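Local coordinates for alpha-fucosidase (Bifidobacterium bifidum, PDB 2EAB), which probably hydrolyses terminal alpha-1,2-linked L-fucose from glycans, this chain being the catalytic piece of a longer bacterial protein, at residues G60-G65 against G399-T404; V72-E77 against G140-D145; F205-P210 against V274-A279; T228-G233 against L241-I246. All blocks are in the same frame, centred on the assembly; numbering follows the deposited sequence.

Interaction 1 of 4, residues G60-G65 against G399-T404; sequences GGTVWG and GIWSVT
Trp401 holds CG opposite its own carbonyl carbon and beside its backbone N (chi1 -59°), which swings the indole toward Gly60 and Gly61. Ile400 sets CG1 between its backbone N and carbonyl carbon (chi1 58°), and the branch ends with CD1 at Gly60. The contact joins two domains. Strand 59-63 belongs to the N-terminal beta-sandwich, related to family 65 hydrolases, and 399-404 is a loop of the family 95 catalytic domain.

Two side chains of the loop press on a bare piece of strand. Ile400 CD1 lies 3.6 Å from Gly60 CA, and Trp401 NE1 lies 3.9 Å from that same carbon. The fit depends on glycine, since a beta carbon on Gly60 would come only 2.7 Å from Ile400 CD1. Within the loop, Ile400 CG1 sits 3.5 Å above the Trp401 ring plane, over its centre, so the two residues brace each other.

Trp401 NE1 hydrogen-bonds to Phe54 O, on the adjoining strand 52-55. Replacing Trp401 with an alanine removes the indole, which would probably leave Phe54 O without this donor and open a gap beside Ile400 CG1 and Thr62 CG2. Tyr136 OH hydrogen-bonds to Ile400 O and helps hold the loop. The site borders calcium: the Ile400 side chain is about 4 Å from the bound ion at nearest atoms, and that of Trp401 is equally near Ser386, a calcium-binding residue. Farther along the strand, Thr62 hydrogen-bonds through OG1 to Trp47 NE1, while its methyl CG2 rests obliquely 4.0 Å from Trp401 CD1.

Interaction 2 of 4, residues V72-E77 against G140-D145; sequences VTFNEE and GDIYLD. With CA (calcium ion), chain C.
Thr73 and Asp141 lie side by side and point the same way. Thr73 OG1 donates to Asp141 OD1 at 2.9 Å, and meets that oxygen nearly along its C-O bond. Thr73 carries OG1 beside its backbone N (chi1 -62°), on the side facing the carboxylate. Around this pair the two strands form an antiparallel ladder. Val72 and Ile142 are a hydrogen-bonded pair, with Val72 N to Ile142 O and Ile142 N to Val72 O both 2.8 Å. Phe74 and Gly140 form the next such pair. Phe74 N reaches Gly140 O at 2.8 Å, but the return bond from Gly140 N to Phe74 O is longer, 3.3 Å.

The opposite face of the sheet is apolar. Val72 CB faces Ile142 CB at 4.3 Å. The Phe74 ring slants across to Ile142, with CD1 3.9 Å from Ile142 CD1.

A second shell fixes the polar pair. Arg71 NE makes a salt bridge to Asp141 OD1, so one buried oxygen serves both a hydroxyl and a guanidinium. This setting probably favours the charged carboxylate. Trp64 NE1 hydrogen-bonds to Thr73 OG1. Beyond the ladder, the chain runs on to Glu77, whose OE2 binds calcium at 2.7 Å. Ser386 O and Leu393 O bind the same ion from the catalytic domain.

In the beta-sandwich, strand 69-76 lies between strands 59-63 and 140-145, and strand 203-208 follows. Phe74 and Ile142 pack across the core on Met191 of strand 190-197 and Ile278 of strand 273-282, while Trp139 meets the Phe74 ring edge-to-face.

Interaction 3 of 4, residues F205-P210 against V274-A279; sequences FNVSMP and VTLYIA
Phe205 opens the contact by meeting Val274 and Leu276 with the far end of its ring. Its CG stands between the backbone N and carbonyl carbon (chi1 66°), and the ring extends from its own sheet toward the facing one. Val274 CG2 lies in the ring plane at its edge, 3.6 Å from Phe205 CZ and equally near CE2. Leu276 CD1 also approaches the edge, 4.1 Å from Phe205 CZ. The phenyl group therefore slides past both aliphatic side chains instead of laying a face on them.

Val207 comes next on this side of the strand. Its CG2 and Leu276 CD2 meet tip to tip at 4.0 Å. The two methyls of Leu276 thus divide the work, CD1 serving Phe205 and CD2 serving Val207.

Met209 follows just past the strand end. Its side chain is extended, with CG opposite the backbone N (chi1 -163°), and carries the terminal methyl deep into the core. Met209 CE lies 4.0 Å from Ile278 CG2, and the two chains cross at a slant. All these meetings are between carbon atoms, so the pairing rests on apolar burial.

This is face-to-face packing in the beta-sandwich of the N-terminal domain. The two strands run nearly parallel, 8° between their directions, their axes coming within 11.2 Å of each other. Strand 203-208 is hydrogen-bonded between strands 140-145 and 266-271, and strand 273-282 between 190-197 and 241-250. Leu144, Leu195 and Ile246 of these neighbours fill in the same core. Helix 297-314 packs on the other side of strand 273-282, touching Tyr277 and Ala279.

Interaction 4 of 4, residues T228-G233 against L241-I246; sequences TLTVKG and LYNSQI
Ser244 N gives Val231 O a hydrogen bond of 2.8 Å, nearly straight at 171°. The bond lies in a beta hairpin of the N-terminal beta-sandwich, where strands 228-235 and 241-250 run antiparallel. Val231 O also takes a CA-H contact from Asn243. The return bond, Val231 N to Ser244 O, closes the pair, and Leu229 with Ile246 and Gly233 with Tyr242 make the same two-bond rungs on either side of it.

One face of the Tyr242 ring covers Gly233, whose carbonyl carbon is offset toward the rim. Its CG is set between the backbone N and carbonyl carbon of Tyr242 (chi1 63°), which folds the ring back across the neighbouring strand. Gly233 CA stands 4.0 Å from the ring centroid, a CH-pi contact over the face. A beta carbon on Gly233 would fall 2.8 Å from Tyr242 OH, so only a bare backbone fits beneath the ring. Tyr242 OH hydrogen-bonds to Glu220 OE1 of the adjoining strand 217-225. With an alanine at Tyr242 the ring is gone, which is likely to uncover Gly233 and leave Glu220 OE1 without its hydroxyl partner.

Thr230, Lys232, Asn243 and Gln245 share the opposite face. Thr230 lies alongside Gln245, with OG1 3.4 Å from Gln245 CG. Lys232 runs beside Asn243, with CB 3.5 Å from Asn243 ND2. Helix 297-314 covers part of this face, where Asn243 ND2 hydrogen-bonds to Asn301 OD1, and Gln245 NE2 to Asn301 O. The two amides are also joined directly: Gln245 NE2 donates to Asn243 OD1 at 3.0 Å and 165°.

How the interactions relate
All four interactions involve the N-terminal beta-sandwich, and interaction 1 ties it to the catalytic domain. Along the chain, interaction 1 encloses the others; interaction 2 closes before interaction 3 opens, and interaction 4 is nested inside interaction 3. Strands 59-63, 69-76, 140-145 and 203-208 lie consecutively in one sheet. Strands 273-282, 241-250 and 228-235 are consecutive in the facing sheet. Interaction 3 bridges the two. Centres of interactions 1 and 2 are about 7 Å apart, those of 2 and 3 about 9 Å, and those of 3 and 4 about 11 Å. The series thus runs from the calcium-bearing domain boundary through the sandwich core to the hairpin.

Interaction 1 of 4, residues G60-G65 against G399-T404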
loop_
_atom_site.group_PDB
_atom_site.type_symbol
_atom_site.label_atom_id
_atom_site.label_comp_id
_atom_site.label_asym_id
_atom_site.label_seq_id
_atom_site.Cartn_x
_atom_site.Cartn_y
_atom_site.Cartn_z
ATOM N N GLY A 60 9.255 2.864 -14.195
ATOM C CA GLY A 60 9.886 3.622 -13.138
ATOM C C GLY A 60 11.380 3.713 -13.326
ATOM O O GLY A 60 12.004 2.839 -13.940
ATOM N N GLY A 61 11.948 4.785 -12.788
ATOM C CA GLY A 61 13.386 4.945 -12.715
ATOM C C GLY A 61 13.823 5.272 -11.306
ATOM O O GLY A 61 13.044 5.799 -10.507
ATOM N N THR A 62 15.072 4.942 -11.004
ATOM C CA THR A 62 15.730 5.376 -9.781
ATOM C C THR A 62 17.077 5.975 -10.174
ATOM O O THR A 62 17.946 5.283 -10.718
ATOM C CB THR A 62 15.878 4.242 -8.734
ATOM O OG1 THR A 62 15.915 2.966 -9.388
ATOM C CG2 THR A 62 14.711 4.266 -7.739
ATOM N N VAL A 63 17.214 7.275 -9.925
ATOM C CA VAL A 63 18.313 8.083 -10.448
ATOM C C VAL A 63 19.493 8.098 -9.490
ATOM O O VAL A 63 19.336 8.388 -8.302
ATOM C CB VAL A 63 17.849 9.535 -10.702
ATOM C CG1 VAL A 63 18.984 10.389 -11.266
ATOM C CG2 VAL A 63 16.660 9.546 -11.639
ATOM N N TRP A 64 20.678 7.800 -10.021
ATOM C CA TRP A 64 21.899 7.826 -9.222
ATOM C C TRP A 64 22.565 9.212 -9.218
ATOM O O TRP A 64 23.089 9.649 -8.199
ATOM C CB TRP A 64 22.881 6.756 -9.712
ATOM C CG TRP A 64 22.411 5.329 -9.531
ATOM C CD1 TRP A 64 21.358 4.717 -10.160
ATOM C CD2 TRP A 64 22.996 4.335 -8.679
ATOM N NE1 TRP A 64 21.247 3.413 -9.743
ATOM C CE2 TRP A 64 22.239 3.149 -8.837
ATOM C CE3 TRP A 64 24.080 4.332 -7.791
ATOM C CZ2 TRP A 64 22.537 1.973 -8.148
ATOM C CZ3 TRP A 64 24.375 3.159 -7.104
ATOM C CH2 TRP A 64 23.602 1.997 -7.286
ATOM N N GLY A 65 22.530 9.894 -10.358
ATOM C CA GLY A 65 23.137 11.219 -10.482
ATOM C C GLY A 65 24.654 11.193 -10.510
ATOM O O GLY A 65 25.305 12.126 -10.028
ATOM N N GLY A 399 6.755 -0.935 -4.439
ATOM C CA GLY A 399 6.046 -0.015 -5.320
ATOM C C GLY A 399 6.155 -0.547 -6.732
ATOM O O GLY A 399 5.402 -1.442 -7.127
ATOM N N ILE A 400 7.093 0.027 -7.484
ATOM C CA ILE A 400 7.537 -0.520 -8.763
ATOM C C ILE A 400 9.068 -0.531 -8.890
ATOM O O ILE A 400 9.587 -0.903 -9.945
ATOM C CB ILE A 400 6.954 0.250 -10.001
ATOM C CG1 ILE A 400 7.326 1.742 -9.973
ATOM C CG2 ILE A 400 5.461 0.007 -10.151
ATOM C CD1 ILE A 400 7.020 2.471 -11.267
ATOM N N TRP A 401 9.782 -0.136 -7.835
ATOM C CA TRP A 401 11.221 0.146 -7.938
ATOM C C TRP A 401 12.066 -0.967 -7.339
ATOM O O TRP A 401 11.905 -1.302 -6.174
ATOM C CB TRP A 401 11.553 1.491 -7.270
ATOM C CG TRP A 401 10.798 2.628 -7.888
ATOM C CD1 TRP A 401 11.107 3.265 -9.051
ATOM C CD2 TRP A 401 9.594 3.239 -7.402
ATOM N NE1 TRP A 401 10.182 4.249 -9.320
ATOM C CE2 TRP A 401 9.235 4.247 -8.329
ATOM C CE3 TRP A 401 8.780 3.031 -6.279
ATOM C CZ2 TRP A 401 8.108 5.059 -8.158
ATOM C CZ3 TRP A 401 7.659 3.834 -6.114
ATOM C CH2 TRP A 401 7.331 4.832 -7.053
ATOM N N SER A 402 12.979 -1.525 -8.131
ATOM C CA SER A 402 13.869 -2.581 -7.649
ATOM C C SER A 402 15.146 -2.608 -8.468
ATOM O O SER A 402 15.158 -2.175 -9.615
ATOM C CB SER A 402 13.194 -3.942 -7.728
ATOM O OG SER A 402 13.046 -4.327 -9.079
ATOM N N VAL A 403 16.200 -3.141 -7.860
ATOM C CA VAL A 403 17.485 -3.327 -8.529
ATOM C C VAL A 403 17.856 -4.808 -8.654
ATOM O O VAL A 403 18.672 -5.176 -9.497
ATOM C CB VAL A 403 18.619 -2.542 -7.806
ATOM C CG1 VAL A 403 19.012 -3.209 -6.496
ATOM C CG2 VAL A 403 19.832 -2.365 -8.714
ATOM N N THR A 404 17.249 -5.641 -7.820
ATOM C CA THR A 404 17.551 -7.068 -7.776
ATOM C C THR A 404 16.673 -7.844 -8.753
ATOM O O THR A 404 15.536 -7.447 -9.032
ATOM C CB THR A 404 17.347 -7.614 -6.358
ATOM O OG1 THR A 404 16.033 -7.267 -5.909
ATOM C CG2 THR A 404 18.372 -7.017 -5.397
#

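Interaction 2 of 4, residues V72-E77 against G140-D145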
loop_
_atom_site.group_PDB
_atom_site.type_symbol
_atom_site.label_atom_id
_atom_site.label_comp_id
_atom_site.label_asym_id
_atom_site.label_seq_id
_atom_site.Cartn_x
_atom_site.Cartn_y
_atom_site.Cartn_z
ATOM N N VAL A 72 20.372 5.253 -14.433
ATOM C CA VAL A 72 18.981 5.246 -13.995
ATOM C C VAL A 72 18.517 3.796 -13.990
ATOM O O VAL A 72 18.355 3.180 -15.042
ATOM C CB VAL A 72 18.073 6.097 -14.911
ATOM C CG1 VAL A 72 16.630 6.078 -14.410
ATOM C CG2 VAL A 72 18.596 7.526 -15.012
ATOM N N THR A 73 18.336 3.244 -12.798
ATOM C CA THR A 73 17.851 1.878 -12.662
ATOM C C THR A 73 16.400 1.839 -13.143
ATOM O O THR A 73 15.612 2.732 -12.816
ATOM C CB THR A 73 18.038 1.396 -11.216
ATOM O OG1 THR A 73 19.441 1.393 -10.908
ATOM C CG2 THR A 73 17.475 -0.002 -11.011
ATOM N N PHE A 74 16.062 0.827 -13.936
ATOM C CA PHE A 74 14.820 0.828 -14.704
ATOM C C PHE A 74 13.903 -0.336 -14.355
ATOM O O PHE A 74 14.367 -1.470 -14.178
ATOM C CB PHE A 74 15.140 0.814 -16.206
ATOM C CG PHE A 74 13.937 1.008 -17.082
ATOM C CD1 PHE A 74 13.465 2.284 -17.368
ATOM C CD2 PHE A 74 13.260 -0.088 -17.606
ATOM C CE1 PHE A 74 12.345 2.465 -18.173
ATOM C CE2 PHE A 74 12.136 0.086 -18.407
ATOM C CZ PHE A 74 11.678 1.369 -18.689
ATOM N N ASN A 75 12.604 -0.037 -14.280
ATOM C CA ASN A 75 11.566 -1.019 -13.987
ATOM C C ASN A 75 10.357 -0.857 -14.890
ATOM O O ASN A 75 10.012 0.258 -15.304
ATOM C CB ASN A 75 11.058 -0.852 -12.553
ATOM C CG ASN A 75 11.992 -1.435 -11.519
ATOM O OD1 ASN A 75 12.034 -2.653 -11.311
ATOM N ND2 ASN A 75 12.722 -0.574 -10.846
ATOM N N GLU A 76 9.692 -1.975 -15.157
ATOM C CA GLU A 76 8.318 -1.961 -15.653
ATOM C C GLU A 76 7.505 -2.939 -14.798
ATOM O O GLU A 76 7.948 -4.066 -14.529
ATOM C CB GLU A 76 8.248 -2.315 -17.142
ATOM C CG GLU A 76 6.989 -1.799 -17.857
ATOM C CD GLU A 76 5.802 -2.749 -17.819
ATOM O OE1 GLU A 76 4.703 -2.332 -18.267
ATOM O OE2 GLU A 76 5.965 -3.904 -17.361
ATOM N N GLU A 77 6.310 -2.504 -14.403
ATOM C CA GLU A 77 5.505 -3.172 -13.370
ATOM C C GLU A 77 5.128 -4.623 -13.668
ATOM O O GLU A 77 4.834 -5.376 -12.742
ATOM C CB GLU A 77 4.225 -2.372 -13.099
ATOM C CG GLU A 77 3.345 -2.253 -14.340
ATOM C CD GLU A 77 1.923 -1.803 -14.085
ATOM O OE1 GLU A 77 1.252 -1.500 -15.097
ATOM O OE2 GLU A 77 1.469 -1.766 -12.919
ATOM N N GLY A 140 16.369 -3.598 -15.676
ATOM C CA GLY A 140 17.776 -3.359 -15.961
ATOM C C GLY A 140 18.140 -1.945 -15.574
ATOM O O GLY A 140 17.675 -1.433 -14.546
ATOM N N ASP A 141 18.970 -1.319 -16.401
ATOM C CA ASP A 141 19.421 0.050 -16.171
ATOM C C ASP A 141 19.553 0.805 -17.481
ATOM O O ASP A 141 19.779 0.205 -18.528
ATOM C CB ASP A 141 20.786 0.073 -15.476
ATOM C CG ASP A 141 20.791 -0.665 -14.156
ATOM O OD1 ASP A 141 20.573 -0.015 -13.113
ATOM O OD2 ASP A 141 21.023 -1.894 -14.166
ATOM N N ILE A 142 19.400 2.124 -17.401
ATOM C CA ILE A 142 19.813 3.039 -18.456
ATOM C C ILE A 142 21.141 3.648 -18.018
ATOM O O ILE A 142 21.236 4.218 -16.929
ATOM C CB ILE A 142 18.776 4.170 -18.676
ATOM C CG1 ILE A 142 17.399 3.578 -19.003
ATOM C CG2 ILE A 142 19.242 5.133 -19.782
ATOM C CD1 ILE A 142 16.249 4.563 -18.881
ATOM N N TYR A 143 22.169 3.496 -18.852
ATOM C CA TYR A 143 23.462 4.140 -18.606
ATOM C C TYR A 143 23.713 5.264 -19.596
ATOM O O TYR A 143 23.522 5.095 -20.799
ATOM C CB TYR A 143 24.611 3.133 -18.665
ATOM C CG TYR A 143 24.748 2.274 -17.431
ATOM C CD1 TYR A 143 25.353 2.768 -16.276
ATOM C CD2 TYR A 143 24.281 0.961 -17.416
ATOM C CE1 TYR A 143 25.492 1.976 -15.143
ATOM C CE2 TYR A 143 24.413 0.161 -16.280
ATOM C CZ TYR A 143 25.016 0.677 -15.150
ATOM O OH TYR A 143 25.158 -0.098 -14.025
ATOM N N LEU A 144 24.127 6.411 -19.065
ATOM C CA LEU A 144 24.501 7.566 -19.871
ATOM C C LEU A 144 25.951 7.892 -19.544
ATOM O O LEU A 144 26.241 8.528 -18.532
ATOM C CB LEU A 144 23.581 8.761 -19.580
ATOM C CG LEU A 144 22.068 8.537 -19.712
ATOM C CD1 LEU A 144 21.284 9.715 -19.153
ATOM C CD2 LEU A 144 21.671 8.277 -21.150
ATOM N N ASP A 145 26.858 7.411 -20.392
ATOM C CA ASP A 145 28.290 7.491 -20.110
ATOM C C ASP A 145 28.912 8.690 -20.816
ATOM O O ASP A 145 29.044 8.708 -22.039
ATOM C CB ASP A 145 28.999 6.182 -20.498
ATOM C CG ASP A 145 30.442 6.117 -20.008
ATOM O OD1 ASP A 145 30.959 7.118 -19.468
ATOM O OD2 ASP A 145 31.073 5.050 -20.169
HETATM CA CA CA C . 2.007 -0.559 -10.593
#

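Interaction 3 of 4, residues F205-P210 against V274-A279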
loop_
_atom_site.group_PDB
_atom_site.type_symbol
_atom_site.label_atom_id
_atom_site.label_comp_id
_atom_site.label_asym_id
_atom_site.label_seq_id
_atom_site.Cartn_x
_atom_site.Cartn_y
_atom_site.Cartn_z
ATOM N N PHE A 205 27.941 11.703 -25.047
ATOM C CA PHE A 205 27.661 10.542 -24.206
ATOM C C PHE A 205 27.233 9.317 -25.001
ATOM O O PHE A 205 26.781 9.421 -26.140
ATOM C CB PHE A 205 26.611 10.868 -23.127
ATOM C CG PHE A 205 25.247 11.163 -23.676
ATOM C CD1 PHE A 205 24.331 10.137 -23.882
ATOM C CD2 PHE A 205 24.874 12.467 -23.983
ATOM C CE1 PHE A 205 23.072 10.401 -24.395
ATOM C CE2 PHE A 205 23.612 12.743 -24.494
ATOM C CZ PHE A 205 22.708 11.704 -24.700
ATOM N N ASN A 206 27.388 8.160 -24.368
ATOM C CA ASN A 206 26.916 6.896 -24.894
ATOM C C ASN A 206 25.704 6.457 -24.082
ATOM O O ASN A 206 25.751 6.458 -22.850
ATOM C CB ASN A 206 28.040 5.862 -24.803
ATOM C CG ASN A 206 27.612 4.485 -25.252
ATOM O OD1 ASN A 206 26.925 3.767 -24.523
ATOM N ND2 ASN A 206 28.039 4.095 -26.447
ATOM N N VAL A 207 24.622 6.101 -24.767
ATOM C CA VAL A 207 23.433 5.590 -24.081
ATOM C C VAL A 207 23.244 4.102 -24.351
ATOM O O VAL A 207 23.275 3.654 -25.499
ATOM C CB VAL A 207 22.143 6.413 -24.394
ATOM C CG1 VAL A 207 21.900 6.533 -25.880
ATOM C CG2 VAL A 207 20.924 5.802 -23.704
ATOM N N SER A 208 23.074 3.348 -23.271
ATOM C CA SER A 208 22.796 1.921 -23.350
ATOM C C SER A 208 21.675 1.567 -22.378
ATOM O O SER A 208 21.361 2.338 -21.468
ATOM C CB SER A 208 24.057 1.106 -23.051
ATOM O OG SER A 208 24.568 1.394 -21.763
ATOM N N MET A 209 21.060 0.407 -22.583
ATOM C CA MET A 209 19.983 -0.035 -21.700
ATOM C C MET A 209 20.062 -1.542 -21.437
ATOM O O MET A 209 19.174 -2.298 -21.849
ATOM C CB MET A 209 18.620 0.372 -22.265
ATOM C CG MET A 209 17.486 0.334 -21.245
ATOM S SD MET A 209 15.968 0.993 -21.948
ATOM C CE MET A 209 14.826 0.723 -20.607
ATOM N N PRO A 210 21.128 -1.982 -20.742
ATOM C CA PRO A 210 21.291 -3.404 -20.467
ATOM C C PRO A 210 20.223 -3.930 -19.519
ATOM O O PRO A 210 19.891 -3.287 -18.518
ATOM C CB PRO A 210 22.666 -3.478 -19.797
ATOM C CG PRO A 210 22.861 -2.125 -19.194
ATOM C CD PRO A 210 22.239 -1.189 -20.177
ATOM N N VAL A 274 19.720 17.381 -25.727
ATOM C CA VAL A 274 19.025 16.223 -26.288
ATOM C C VAL A 274 17.847 15.814 -25.403
ATOM O O VAL A 274 17.866 16.026 -24.188
ATOM C CB VAL A 274 19.967 14.992 -26.487
ATOM C CG1 VAL A 274 21.128 15.316 -27.420
ATOM C CG2 VAL A 274 20.491 14.474 -25.160
ATOM N N THR A 275 16.826 15.233 -26.025
ATOM C CA THR A 275 15.735 14.598 -25.292
ATOM C C THR A 275 15.701 13.120 -25.643
ATOM O O THR A 275 15.696 12.749 -26.820
ATOM C CB THR A 275 14.367 15.240 -25.606
ATOM O OG1 THR A 275 14.453 16.659 -25.436
ATOM C CG2 THR A 275 13.274 14.687 -24.679
ATOM N N LEU A 276 15.705 12.284 -24.609
ATOM C CA LEU A 276 15.530 10.849 -24.761
ATOM C C LEU A 276 14.098 10.490 -24.409
ATOM O O LEU A 276 13.581 10.926 -23.379
ATOM C CB LEU A 276 16.486 10.088 -23.844
ATOM C CG LEU A 276 17.901 9.756 -24.332
ATOM C CD1 LEU A 276 18.664 10.964 -24.870
ATOM C CD2 LEU A 276 18.681 9.080 -23.217
ATOM N N TYR A 277 13.461 9.716 -25.279
ATOM C CA TYR A 277 12.151 9.149 -25.002
ATOM C C TYR A 277 12.312 7.650 -24.817
ATOM O O TYR A 277 12.824 6.953 -25.700
ATOM C CB TYR A 277 11.172 9.463 -26.131
ATOM C CG TYR A 277 10.894 10.940 -26.274
ATOM C CD1 TYR A 277 9.967 11.579 -25.445
ATOM C CD2 TYR A 277 11.571 11.706 -27.223
ATOM C CE1 TYR A 277 9.713 12.942 -25.565
ATOM C CE2 TYR A 277 11.323 13.070 -27.348
ATOM C CZ TYR A 277 10.392 13.676 -26.519
ATOM O OH TYR A 277 10.147 15.024 -26.637
ATOM N N ILE A 278 11.888 7.172 -23.652
ATOM C CA ILE A 278 12.099 5.787 -23.251
ATOM C C ILE A 278 10.752 5.138 -22.967
ATOM O O ILE A 278 9.955 5.657 -22.178
ATOM C CB ILE A 278 12.998 5.697 -21.993
ATOM C CG1 ILE A 278 14.351 6.381 -22.245
ATOM C CG2 ILE A 278 13.195 4.243 -21.577
ATOM C CD1 ILE A 278 14.791 7.309 -21.128
ATOM N N ALA A 279 10.495 4.008 -23.619
ATOM C CA ALA A 279 9.277 3.248 -23.364
ATOM C C ALA A 279 9.607 1.775 -23.204
ATOM O O ALA A 279 10.640 1.304 -23.687
ATOM C CB ALA A 279 8.270 3.452 -24.479
#

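Interaction 4 of 4, residues T228-G233 against L241-I246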
loop_
_atom_site.group_PDB
_atom_site.type_symbol
_atom_site.label_atom_id
_atom_site.label_comp_id
_atom_site.label_asym_id
_atom_site.label_seq_id
_atom_site.Cartn_x
_atom_site.Cartn_y
_atom_site.Cartn_z
ATOM N N THR A 228 17.062 5.168 -32.694
ATOM C CA THR A 228 16.440 4.324 -31.669
ATOM C C THR A 228 17.217 3.051 -31.334
ATOM O O THR A 228 17.627 2.299 -32.222
ATOM C CB THR A 228 14.977 3.994 -32.045
ATOM O OG1 THR A 228 14.262 5.218 -32.235
ATOM C CG2 THR A 228 14.275 3.185 -30.950
ATOM N N LEU A 229 17.412 2.846 -30.033
ATOM C CA LEU A 229 17.993 1.633 -29.475
ATOM C C LEU A 229 16.868 0.737 -28.961
ATOM O O LEU A 229 15.996 1.198 -28.216
ATOM C CB LEU A 229 18.933 1.997 -28.324
ATOM C CG LEU A 229 19.557 0.879 -27.486
ATOM C CD1 LEU A 229 20.641 0.161 -28.267
ATOM C CD2 LEU A 229 20.121 1.432 -26.189
ATOM N N THR A 230 16.886 -0.531 -29.362
ATOM C CA THR A 230 15.863 -1.492 -28.952
ATOM C C THR A 230 16.490 -2.695 -28.265
ATOM O O THR A 230 17.406 -3.326 -28.803
ATOM C CB THR A 230 15.030 -1.985 -30.155
ATOM O OG1 THR A 230 14.405 -0.869 -30.798
ATOM C CG2 THR A 230 13.954 -2.980 -29.713
ATOM N N VAL A 231 15.986 -3.007 -27.074
ATOM C CA VAL A 231 16.330 -4.249 -26.388
ATOM C C VAL A 231 15.048 -5.057 -26.266
ATOM O O VAL A 231 14.048 -4.562 -25.736
ATOM C CB VAL A 231 16.929 -3.990 -24.981
ATOM C CG1 VAL A 231 17.351 -5.298 -24.323
ATOM C CG2 VAL A 231 18.114 -3.028 -25.063
ATOM N N LYS A 232 15.061 -6.286 -26.770
ATOM C CA LYS A 232 13.863 -7.110 -26.745
ATOM C C LYS A 232 14.225 -8.577 -26.625
ATOM O O LYS A 232 15.288 -9.005 -27.080
ATOM C CB LYS A 232 13.007 -6.865 -27.990
ATOM C CG LYS A 232 13.689 -7.228 -29.304
ATOM C CD LYS A 232 12.890 -6.772 -30.508
ATOM C CE LYS A 232 13.594 -7.166 -31.796
ATOM N NZ LYS A 232 12.946 -6.567 -32.994
ATOM N N GLY A 233 13.340 -9.343 -26.004
ATOM C CA GLY A 233 13.555 -10.769 -25.827
ATOM C C GLY A 233 12.380 -11.382 -25.101
ATOM O O GLY A 233 11.296 -10.792 -25.055
ATOM N N LEU A 241 7.177 -11.857 -23.067
ATOM C CA LEU A 241 7.886 -11.003 -24.018
ATOM C C LEU A 241 8.165 -9.651 -23.401
ATOM O O LEU A 241 7.323 -9.104 -22.697
ATOM C CB LEU A 241 7.073 -10.805 -25.296
ATOM C CG LEU A 241 6.649 -12.058 -26.061
ATOM C CD1 LEU A 241 5.727 -11.691 -27.209
ATOM C CD2 LEU A 241 7.862 -12.821 -26.572
ATOM N N TYR A 242 9.351 -9.115 -23.666
ATOM C CA TYR A 242 9.694 -7.777 -23.202
ATOM C C TYR A 242 10.381 -6.975 -24.302
ATOM O O TYR A 242 11.067 -7.535 -25.163
ATOM C CB TYR A 242 10.543 -7.818 -21.924
ATOM C CG TYR A 242 11.892 -8.493 -22.065
ATOM C CD1 TYR A 242 13.017 -7.773 -22.469
ATOM C CD2 TYR A 242 12.046 -9.848 -21.772
ATOM C CE1 TYR A 242 14.263 -8.391 -22.594
ATOM C CE2 TYR A 242 13.284 -10.470 -21.891
ATOM C CZ TYR A 242 14.385 -9.740 -22.300
ATOM O OH TYR A 242 15.597 -10.379 -22.411
ATOM N N ASN A 243 10.189 -5.661 -24.257
ATOM C CA ASN A 243 10.694 -4.755 -25.274
ATOM C C ASN A 243 10.859 -3.376 -24.653
ATOM O O ASN A 243 9.922 -2.841 -24.052
ATOM C CB ASN A 243 9.716 -4.711 -26.459
ATOM C CG ASN A 243 10.241 -3.909 -27.646
ATOM O OD1 ASN A 243 10.427 -2.698 -27.560
ATOM N ND2 ASN A 243 10.452 -4.587 -28.771
ATOM N N SER A 244 12.058 -2.816 -24.775
ATOM C CA SER A 244 12.291 -1.433 -24.385
ATOM C C SER A 244 13.002 -0.690 -25.507
ATOM O O SER A 244 13.797 -1.276 -26.255
ATOM C CB SER A 244 13.094 -1.349 -23.088
ATOM O OG SER A 244 14.437 -1.765 -23.275
ATOM N N GLN A 245 12.698 0.599 -25.625
ATOM C CA GLN A 245 13.266 1.436 -26.678
ATOM C C GLN A 245 13.630 2.808 -26.157
ATOM O O GLN A 245 12.903 3.385 -25.340
ATOM C CB GLN A 245 12.296 1.561 -27.853
ATOM C CG GLN A 245 12.083 0.248 -28.588
ATOM C CD GLN A 245 11.068 0.324 -29.698
ATOM O OE1 GLN A 245 11.004 1.301 -30.449
ATOM N NE2 GLN A 245 10.269 -0.729 -29.823
ATOM N N ILE A 246 14.771 3.311 -26.627
ATOM C CA ILE A 246 15.219 4.667 -26.342
ATOM C C ILE A 246 15.382 5.398 -27.667
ATOM O O ILE A 246 16.195 5.005 -28.510
ATOM C CB ILE A 246 16.558 4.713 -25.559
ATOM C CG1 ILE A 246 16.459 3.901 -24.257
ATOM C CG2 ILE A 246 16.984 6.171 -25.314
ATOM C CD1 ILE A 246 17.691 3.961 -23.362
#